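Long-range contacts in luciferase-like monooxygenase (Streptomyces bottropensis, PDB 7BIP), which probably acts as a monooxygenase in the biosynthesis of the aromatic polyketide rishirilide: residues A[37-41]-A[320-324]; A[1-5]-A[316-320]; A[72-78]-A[102-108]. One frame throughout, in Å; residues are numbered along the deposited sequence.

All three contacts belong to the parallel sheet of one barrel. Contacts 1 and 3 are buried and lie nearer the centre of the chain, whereas contact 2 is partly buried, at the N-terminal end of the first strand. Contact 1 joins strands that are not direct neighbours, so its chemistry is that of side chains: histidines, a lysine and a serine in the interior. Contacts 2 and 3 join adjacent elements through backbone hydrogen bonds, each with a salt bridge added. Contacts 1 and 2 share Thr320 and meet through strand 2-6, while contact 3 touches contact 1 where Val40 pairs with Arg72 and Val74.

Contact 1 (A[37-41]-A[320-324]); sequences FHHVK and TISLQ
Thr320 and Ser322 reach His39 and Lys41 across the interior of a TIM barrel of the luciferase-like family. Strands 39-41 and 320-324 are both parallel neighbours of strand 2-6, which separates them; their axes approach to 7.9 Å and diverge by 58°, and side chains make the contact. Thr320 presents its methyl group: CG2 lies 3.4 Å from CE1 of His39, and also comes near the ring of His38, while OG1 turns to the carbonyl of Glu225. At Ile321 the backbone takes over, its carbonyl O standing 3.6 Å from His39 CE1. Ser322 supplies the polar centre. Its OG meets NE2 of His39 at 2.7 Å, close to the plane of the imidazole and at its edge, and it also accepts a hydrogen bond of 2.7 Å from Lys41 NZ. The lysine chain is extended as far as CD and then bends at chi3 (-73°), which carries NZ back to the serine hydroxyl; His229 ND1 is a further partner of the same nitrogen. The other nitrogen of the His39 ring, ND1, is hydrogen-bonded to ND1 of His38 at 3.0 Å, and His38 NE2 goes on to Glu226. With bonds at both of its nitrogens, the His39 ring is fixed in rotation, and a chain of polar contacts runs from Glu226 through the two histidines and the serine to Lys41. Leu323 meets the first segment on the outer side of strand 2-6, where its CD1 methyl stands 3.9 Å from CE1 of the Phe37 ring and the two side chains cross nearly at right angles.

Contact 2 (A[1-5]-A[316-320]); sequences MKFGI and FGDFT
Successive bends at chi2 (-67°) and chi3 (-51°) fold the Met1 side chain back on itself, and its methyl settles over one face of the Phe319 ring. CE is 3.9 Å from the centroid of that ring and only 18° off its normal, a CH-pi contact, while SD sits obliquely beside the ring in a Met-aromatic arrangement. The same sulfur accepts a weak hydrogen bond from the backbone N of Phe319, 3.6 Å away, and sulfur and methyl thus engage both the backbone and the ring of one residue. The terminal amino group forms a salt bridge, Met1 N to Asp318 OD1 at 2.8 Å, approaching from above the carboxylate plane. Arg313 NE shares this oxygen, and Glu225 OE2 is a second acceptor for the amino group, so two acidic side chains gather round the start of the chain. Replacing Asp318 by an alanine removes the carboxylate, and the N-terminal charge would probably lose one of these two acidic partners, as Arg313 would lose its mate here. Parallel pairing then begins: Lys2 N donates to Phe319 O at 3.0 Å, and CA of Met1 touches the same carbonyl at 3.3 Å. Beyond it, Lys2 CB packs on Thr320 OG1 at 3.7 Å. Gly317, whose positive phi breaks away from helix 302-316, turns the chain toward this pairing. The loop therefore delivers the chain from that helix into strand 320-324, which lies between strands 2-6 and 228-236, and the Phe319 side chain packs on Ile312 of the helix and on Ile228 and Met230 of strand 228-236.

Contact 3 (A[72-78]-A[102-108]); sequences RLVTGAV and RLDVGFG
Strands 72-78 and 103-107 are the two strands of a beta-alpha-beta unit, linked through helix 85-98, and a salt bridge between Arg72 and Asp104 ties their beginnings together. The arginine grips the carboxylate side-on with two nitrogens: NE lies 2.9 Å from OD2 of Asp104 on its syn side, while NH2 reaches OD1 of Asp104 at 3.0 Å from above the carboxylate plane. The two planar groups are turned 30° apart. The bend of the arginine at chi3 (68°) lays its guanidinium over the carbonyl of Arg102, whose O faces the flat side of the group. Arg102 itself points to the carbonyls of Val71, Ser99 and Ala65, and one face of its guanidinium is covered by Leu73 CD2, 3.8 Å from NH1 of Arg102. Parallel ladder bonds follow, among them Asp104 N to Leu73 O at 2.9 Å and Thr75 N to Asp104 O. Within the TIM barrel, Leu73, Thr75, Leu103, Val105 and Phe107 face the outer helices, whereas Val74 and Asp104 lie on the other face. At Gly76 the chain turns a corner and the pairing shifts by one residue, a beta bulge with a cis peptide between Gly76 and Ala77; a non-prolyl cis peptide in the corresponding strand is known in other luciferase-like enzymes. Gly106 O bridges the irregularity, accepting from Thr75 OG1 and from Val78 N, each at 2.9 Å. A side chain on Gly106 would run into Thr75 O. Regular pairing resumes with Gly108 N donating to Val78 O at 2.8 Å, and Val78 CG2 packs 3.6 Å from CD1 of the Phe107 ring, which helices 85-98 and 126-142 cover through Leu88, Phe130 and Val134.

Contact 1 (A[37-41]-A[320-324])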
loop_
_atom_site.group_PDB
_atom_site.type_symbol
_atom_site.label_atom_id
_atom_site.label_comp_id
_atom_site.label_asym_id
_atom_site.label_seq_id
_atom_site.Cartn_x
_atom_site.Cartn_y
_atom_site.Cartn_z
ATOM N N PHE A 37 0.986 13.506 -19.331
ATOM C CA PHE A 37 0.789 14.280 -18.117
ATOM C C PHE A 37 1.960 14.087 -17.156
ATOM O O PHE A 37 2.729 13.122 -17.245
ATOM C CB PHE A 37 -0.530 13.886 -17.449
ATOM C CG PHE A 37 -1.744 14.434 -18.157
ATOM C CD1 PHE A 37 -2.245 15.681 -17.820
ATOM C CD2 PHE A 37 -2.360 13.717 -19.180
ATOM C CE1 PHE A 37 -3.353 16.208 -18.467
ATOM C CE2 PHE A 37 -3.488 14.245 -19.838
ATOM C CZ PHE A 37 -3.973 15.493 -19.474
ATOM N N HIS A 38 2.098 15.038 -16.230
ATOM C CA HIS A 38 3.271 15.078 -15.355
ATOM C C HIS A 38 3.174 14.072 -14.208
ATOM O O HIS A 38 4.183 13.463 -13.831
ATOM C CB HIS A 38 3.444 16.503 -14.815
ATOM C CG HIS A 38 4.516 16.639 -13.777
ATOM N ND1 HIS A 38 4.237 16.773 -12.434
ATOM C CD2 HIS A 38 5.865 16.668 -13.889
ATOM C CE1 HIS A 38 5.370 16.880 -11.761
ATOM N NE2 HIS A 38 6.371 16.816 -12.620
ATOM N N HIS A 39 1.986 13.880 -13.638
ATOM C CA HIS A 39 1.865 13.060 -12.435
ATOM C C HIS A 39 0.445 12.524 -12.300
ATOM O O HIS A 39 -0.476 12.958 -12.996
ATOM C CB HIS A 39 2.247 13.857 -11.181
ATOM C CG HIS A 39 1.303 14.979 -10.876
ATOM N ND1 HIS A 39 1.593 16.290 -11.176
ATOM C CD2 HIS A 39 0.080 14.986 -10.291
ATOM C CE1 HIS A 39 0.588 17.060 -10.795
ATOM N NE2 HIS A 39 -0.342 16.294 -10.254
ATOM N N VAL A 40 0.296 11.568 -11.380
ATOM C CA VAL A 40 -0.985 11.074 -10.881
ATOM C C VAL A 40 -0.980 11.263 -9.366
ATOM O O VAL A 40 -0.048 10.815 -8.684
ATOM C CB VAL A 40 -1.207 9.587 -11.234
ATOM C CG1 VAL A 40 -2.489 9.071 -10.589
ATOM C CG2 VAL A 40 -1.262 9.394 -12.761
ATOM N N LYS A 41 -2.005 11.928 -8.843
ATOM C CA LYS A 41 -2.106 12.236 -7.422
ATOM C C LYS A 41 -3.359 11.573 -6.856
ATOM O O LYS A 41 -4.342 11.386 -7.569
ATOM C CB LYS A 41 -2.167 13.770 -7.216
ATOM C CG LYS A 41 -2.389 14.248 -5.781
ATOM C CD LYS A 41 -2.325 15.779 -5.721
ATOM C CE LYS A 41 -0.901 16.296 -5.888
ATOM N NZ LYS A 41 -0.933 17.788 -6.117
ATOM N N THR A 320 2.934 23.571 -10.339
ATOM C CA THR A 320 2.386 22.274 -10.720
ATOM C C THR A 320 0.905 22.216 -10.358
ATOM O O THR A 320 0.545 22.351 -9.182
ATOM C CB THR A 320 3.158 21.154 -10.026
ATOM O OG1 THR A 320 4.538 21.216 -10.423
ATOM C CG2 THR A 320 2.583 19.800 -10.398
ATOM N N ILE A 321 0.050 22.014 -11.365
ATOM C CA ILE A 321 -1.393 21.894 -11.159
ATOM C C ILE A 321 -1.774 20.425 -11.256
ATOM O O ILE A 321 -1.329 19.727 -12.177
ATOM C CB ILE A 321 -2.180 22.716 -12.193
ATOM C CG1 ILE A 321 -2.157 24.207 -11.835
ATOM C CG2 ILE A 321 -3.633 22.203 -12.292
ATOM C CD1 ILE A 321 -2.816 25.132 -12.868
ATOM N N SER A 322 -2.600 19.961 -10.319
ATOM C CA SER A 322 -3.248 18.657 -10.417
ATOM C C SER A 322 -4.691 18.877 -10.842
ATOM O O SER A 322 -5.442 19.586 -10.158
ATOM C CB SER A 322 -3.203 17.882 -9.096
ATOM O OG SER A 322 -1.880 17.740 -8.623
ATOM N N LEU A 323 -5.075 18.267 -11.961
ATOM C CA LEU A 323 -6.426 18.403 -12.501
ATOM C C LEU A 323 -7.302 17.305 -11.908
ATOM O O LEU A 323 -7.100 16.124 -12.191
ATOM C CB LEU A 323 -6.388 18.318 -14.025
ATOM C CG LEU A 323 -5.394 19.264 -14.703
ATOM C CD1 LEU A 323 -5.106 18.773 -16.113
ATOM C CD2 LEU A 323 -5.936 20.703 -14.718
ATOM N N GLN A 324 -8.262 17.692 -11.076
ATOM C CA GLN A 324 -9.141 16.723 -10.430
ATOM C C GLN A 324 -10.261 16.343 -11.401
ATOM O O GLN A 324 -11.169 17.147 -11.648
ATOM C CB GLN A 324 -9.687 17.314 -9.133
ATOM C CG GLN A 324 -10.791 16.485 -8.522
ATOM C CD GLN A 324 -10.344 15.066 -8.313
ATOM O OE1 GLN A 324 -9.238 14.824 -7.835
ATOM N NE2 GLN A 324 -11.185 14.118 -8.685
#

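Contact 2 (A[1-5]-A[316-320])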
loop_
_atom_site.group_PDB
_atom_site.type_symbol
_atom_site.label_atom_id
_atom_site.label_comp_id
_atom_site.label_asym_id
_atom_site.label_seq_id
_atom_site.Cartn_x
_atom_site.Cartn_y
_atom_site.Cartn_z
ATOM N N MET A 1 4.777 25.788 -16.228
ATOM C CA MET A 1 3.680 25.034 -15.623
ATOM C C MET A 1 3.847 23.541 -15.838
ATOM O O MET A 1 4.322 23.111 -16.888
ATOM C CB MET A 1 2.326 25.453 -16.204
ATOM C CG MET A 1 2.003 26.919 -16.094
ATOM S SD MET A 1 1.754 27.464 -14.399
ATOM C CE MET A 1 0.564 26.290 -13.773
ATOM N N LYS A 2 3.431 22.751 -14.850
ATOM C CA LYS A 2 3.272 21.309 -15.007
ATOM C C LYS A 2 1.826 20.936 -14.725
ATOM O O LYS A 2 1.158 21.590 -13.916
ATOM C CB LYS A 2 4.193 20.520 -14.050
ATOM C CG LYS A 2 5.696 20.748 -14.262
ATOM C CD LYS A 2 6.143 20.236 -15.617
ATOM C CE LYS A 2 7.647 20.051 -15.674
ATOM N NZ LYS A 2 8.061 19.548 -17.009
ATOM N N PHE A 3 1.337 19.881 -15.388
ATOM C CA PHE A 3 -0.052 19.448 -15.227
ATOM C C PHE A 3 -0.099 17.944 -15.036
ATOM O O PHE A 3 0.339 17.192 -15.914
ATOM C CB PHE A 3 -0.922 19.833 -16.436
ATOM C CG PHE A 3 -0.896 21.296 -16.759
ATOM C CD1 PHE A 3 -1.779 22.176 -16.140
ATOM C CD2 PHE A 3 0.012 21.792 -17.674
ATOM C CE1 PHE A 3 -1.744 23.540 -16.441
ATOM C CE2 PHE A 3 0.055 23.151 -17.970
ATOM C CZ PHE A 3 -0.826 24.019 -17.350
ATOM N N GLY A 4 -0.649 17.514 -13.902
ATOM C CA GLY A 4 -0.960 16.118 -13.688
ATOM C C GLY A 4 -2.430 15.946 -13.383
ATOM O O GLY A 4 -3.212 16.897 -13.515
ATOM N N ILE A 5 -2.840 14.745 -12.993
ATOM C CA ILE A 5 -4.241 14.524 -12.659
ATOM C C ILE A 5 -4.336 14.112 -11.202
ATOM O O ILE A 5 -3.433 13.477 -10.648
ATOM C CB ILE A 5 -4.923 13.469 -13.551
ATOM C CG1 ILE A 5 -4.230 12.111 -13.388
ATOM C CG2 ILE A 5 -4.950 13.946 -15.021
ATOM C CD1 ILE A 5 -5.079 10.924 -13.871
ATOM N N PHE A 316 0.308 33.679 -10.120
ATOM C CA PHE A 316 1.071 32.833 -9.217
ATOM C C PHE A 316 2.457 32.479 -9.718
ATOM O O PHE A 316 3.275 32.010 -8.922
ATOM C CB PHE A 316 0.313 31.522 -8.944
ATOM C CG PHE A 316 -1.052 31.715 -8.343
ATOM C CD1 PHE A 316 -1.349 32.839 -7.585
ATOM C CD2 PHE A 316 -2.043 30.752 -8.528
ATOM C CE1 PHE A 316 -2.613 33.010 -7.037
ATOM C CE2 PHE A 316 -3.299 30.919 -7.988
ATOM C CZ PHE A 316 -3.588 32.034 -7.233
ATOM N N GLY A 317 2.744 32.676 -10.996
ATOM C CA GLY A 317 3.979 32.174 -11.555
ATOM C C GLY A 317 3.815 30.745 -12.030
ATOM O O GLY A 317 2.707 30.207 -12.115
ATOM N N ASP A 318 4.943 30.117 -12.342
ATOM C CA ASP A 318 4.924 28.736 -12.815
ATOM C C ASP A 318 4.894 27.760 -11.644
ATOM O O ASP A 318 5.676 27.892 -10.698
ATOM C CB ASP A 318 6.141 28.468 -13.693
ATOM C CG ASP A 318 5.959 28.979 -15.095
ATOM O OD1 ASP A 318 5.015 28.522 -15.769
ATOM O OD2 ASP A 318 6.748 29.848 -15.518
ATOM N N PHE A 319 3.998 26.777 -11.702
ATOM C CA PHE A 319 3.897 25.782 -10.633
ATOM C C PHE A 319 3.240 24.530 -11.211
ATOM O O PHE A 319 3.047 24.417 -12.427
ATOM C CB PHE A 319 3.149 26.353 -9.417
ATOM C CG PHE A 319 1.694 26.675 -9.676
ATOM C CD1 PHE A 319 0.697 25.800 -9.270
ATOM C CD2 PHE A 319 1.327 27.853 -10.309
ATOM C CE1 PHE A 319 -0.639 26.087 -9.505
ATOM C CE2 PHE A 319 -0.012 28.147 -10.544
ATOM C CZ PHE A 319 -0.999 27.256 -10.138
ATOM N N THR A 320 2.934 23.571 -10.339
ATOM C CA THR A 320 2.386 22.274 -10.720
ATOM C C THR A 320 0.905 22.216 -10.358
ATOM O O THR A 320 0.545 22.351 -9.182
ATOM C CB THR A 320 3.158 21.154 -10.026
ATOM O OG1 THR A 320 4.538 21.216 -10.423
ATOM C CG2 THR A 320 2.583 19.800 -10.398
#

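Contact 3 (A[72-78]-A[102-108])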
loop_
_atom_site.group_PDB
_atom_site.type_symbol
_atom_site.label_atom_id
_atom_site.label_comp_id
_atom_site.label_asym_id
_atom_site.label_seq_id
_atom_site.Cartn_x
_atom_site.Cartn_y
_atom_site.Cartn_z
ATOM N N ARG A 72 4.795 10.748 -12.816
ATOM C CA ARG A 72 5.153 10.701 -11.402
ATOM C C ARG A 72 3.935 10.325 -10.554
ATOM O O ARG A 72 2.788 10.413 -10.995
ATOM C CB ARG A 72 5.742 12.041 -10.953
ATOM C CG ARG A 72 7.035 12.405 -11.719
ATOM C CD ARG A 72 7.824 13.528 -11.036
ATOM N NE ARG A 72 8.403 13.116 -9.751
ATOM C CZ ARG A 72 9.498 12.369 -9.612
ATOM N NH1 ARG A 72 10.155 11.930 -10.676
ATOM N NH2 ARG A 72 9.926 12.054 -8.393
ATOM N N LEU A 73 4.202 9.865 -9.330
ATOM C CA LEU A 73 3.160 9.483 -8.380
ATOM C C LEU A 73 3.252 10.408 -7.176
ATOM O O LEU A 73 4.327 10.554 -6.595
ATOM C CB LEU A 73 3.324 8.019 -7.929
ATOM C CG LEU A 73 3.185 6.884 -8.946
ATOM C CD1 LEU A 73 1.989 7.080 -9.892
ATOM C CD2 LEU A 73 4.460 6.731 -9.743
ATOM N N VAL A 74 2.138 11.036 -6.792
ATOM C CA VAL A 74 2.177 12.056 -5.745
ATOM C C VAL A 74 1.098 11.798 -4.703
ATOM O O VAL A 74 -0.080 11.648 -5.045
ATOM C CB VAL A 74 2.012 13.474 -6.326
ATOM C CG1 VAL A 74 2.265 14.527 -5.230
ATOM C CG2 VAL A 74 2.941 13.683 -7.517
ATOM N N THR A 75 1.486 11.785 -3.427
ATOM C CA THR A 75 0.483 11.771 -2.366
ATOM C C THR A 75 -0.012 13.193 -2.119
ATOM O O THR A 75 0.784 14.120 -1.946
ATOM C CB THR A 75 1.028 11.156 -1.069
ATOM O OG1 THR A 75 2.200 11.849 -0.613
ATOM C CG2 THR A 75 1.375 9.688 -1.280
ATOM N N GLY A 76 -1.330 13.371 -2.156
ATOM C CA GLY A 76 -1.932 14.658 -1.874
ATOM C C GLY A 76 -3.154 14.511 -0.981
ATOM O O GLY A 76 -4.281 14.715 -1.442
ATOM N N ALA A 77 -2.968 14.172 0.295
ATOM C CA ALA A 77 -1.667 14.075 0.960
ATOM C C ALA A 77 -1.734 12.990 2.029
ATOM O O ALA A 77 -2.826 12.711 2.538
ATOM C CB ALA A 77 -1.293 15.411 1.587
ATOM N N VAL A 78 -0.600 12.360 2.367
ATOM C CA VAL A 78 -0.619 11.443 3.500
ATOM C C VAL A 78 -0.856 12.243 4.777
ATOM O O VAL A 78 -0.507 13.432 4.878
ATOM C CB VAL A 78 0.672 10.605 3.604
ATOM C CG1 VAL A 78 0.817 9.688 2.386
ATOM C CG2 VAL A 78 1.885 11.507 3.773
ATOM N N ARG A 102 9.910 7.755 -8.989
ATOM C CA ARG A 102 8.914 8.679 -9.530
ATOM C C ARG A 102 8.004 9.272 -8.458
ATOM O O ARG A 102 7.042 9.969 -8.798
ATOM C CB ARG A 102 8.059 7.979 -10.595
ATOM C CG ARG A 102 8.813 7.642 -11.887
ATOM C CD ARG A 102 7.890 6.991 -12.916
ATOM N NE ARG A 102 7.549 5.604 -12.576
ATOM C CZ ARG A 102 6.359 5.048 -12.806
ATOM N NH1 ARG A 102 5.380 5.763 -13.349
ATOM N NH2 ARG A 102 6.146 3.776 -12.486
ATOM N N LEU A 103 8.303 9.050 -7.177
ATOM C CA LEU A 103 7.416 9.444 -6.088
ATOM C C LEU A 103 7.745 10.843 -5.566
ATOM O O LEU A 103 8.912 11.178 -5.338
ATOM C CB LEU A 103 7.529 8.433 -4.937
ATOM C CG LEU A 103 6.755 8.710 -3.647
ATOM C CD1 LEU A 103 5.254 8.647 -3.904
ATOM C CD2 LEU A 103 7.135 7.686 -2.595
ATOM N N ASP A 104 6.701 11.651 -5.356
ATOM C CA ASP A 104 6.769 12.887 -4.588
ATOM C C ASP A 104 5.762 12.778 -3.453
ATOM O O ASP A 104 4.637 12.314 -3.671
ATOM C CB ASP A 104 6.436 14.121 -5.454
ATOM C CG ASP A 104 7.244 14.166 -6.741
ATOM O OD1 ASP A 104 8.479 14.049 -6.673
ATOM O OD2 ASP A 104 6.641 14.306 -7.824
ATOM N N VAL A 105 6.145 13.200 -2.243
ATOM C CA VAL A 105 5.333 12.916 -1.058
ATOM C C VAL A 105 4.805 14.227 -0.482
ATOM O O VAL A 105 5.531 14.977 0.182
ATOM C CB VAL A 105 6.103 12.130 0.002
ATOM C CG1 VAL A 105 5.155 11.802 1.159
ATOM C CG2 VAL A 105 6.663 10.848 -0.605
ATOM N N GLY A 106 3.520 14.487 -0.698
ATOM C CA GLY A 106 2.828 15.528 0.041
ATOM C C GLY A 106 2.292 14.996 1.362
ATOM O O GLY A 106 1.726 13.903 1.426
ATOM N N PHE A 107 2.501 15.785 2.417
ATOM C CA PHE A 107 1.998 15.530 3.763
ATOM C C PHE A 107 0.992 16.623 4.106
ATOM O O PHE A 107 1.255 17.802 3.860
ATOM C CB PHE A 107 3.119 15.573 4.825
ATOM C CG PHE A 107 4.244 14.566 4.633
ATOM C CD1 PHE A 107 4.351 13.459 5.481
ATOM C CD2 PHE A 107 5.238 14.771 3.687
ATOM C CE1 PHE A 107 5.400 12.542 5.345
ATOM C CE2 PHE A 107 6.300 13.868 3.548
ATOM C CZ PHE A 107 6.377 12.744 4.382
ATOM N N GLY A 108 -0.150 16.250 4.693
ATOM C CA GLY A 108 -1.203 17.206 4.968
ATOM C C GLY A 108 -1.748 17.089 6.381
ATOM O O GLY A 108 -1.500 16.119 7.093
#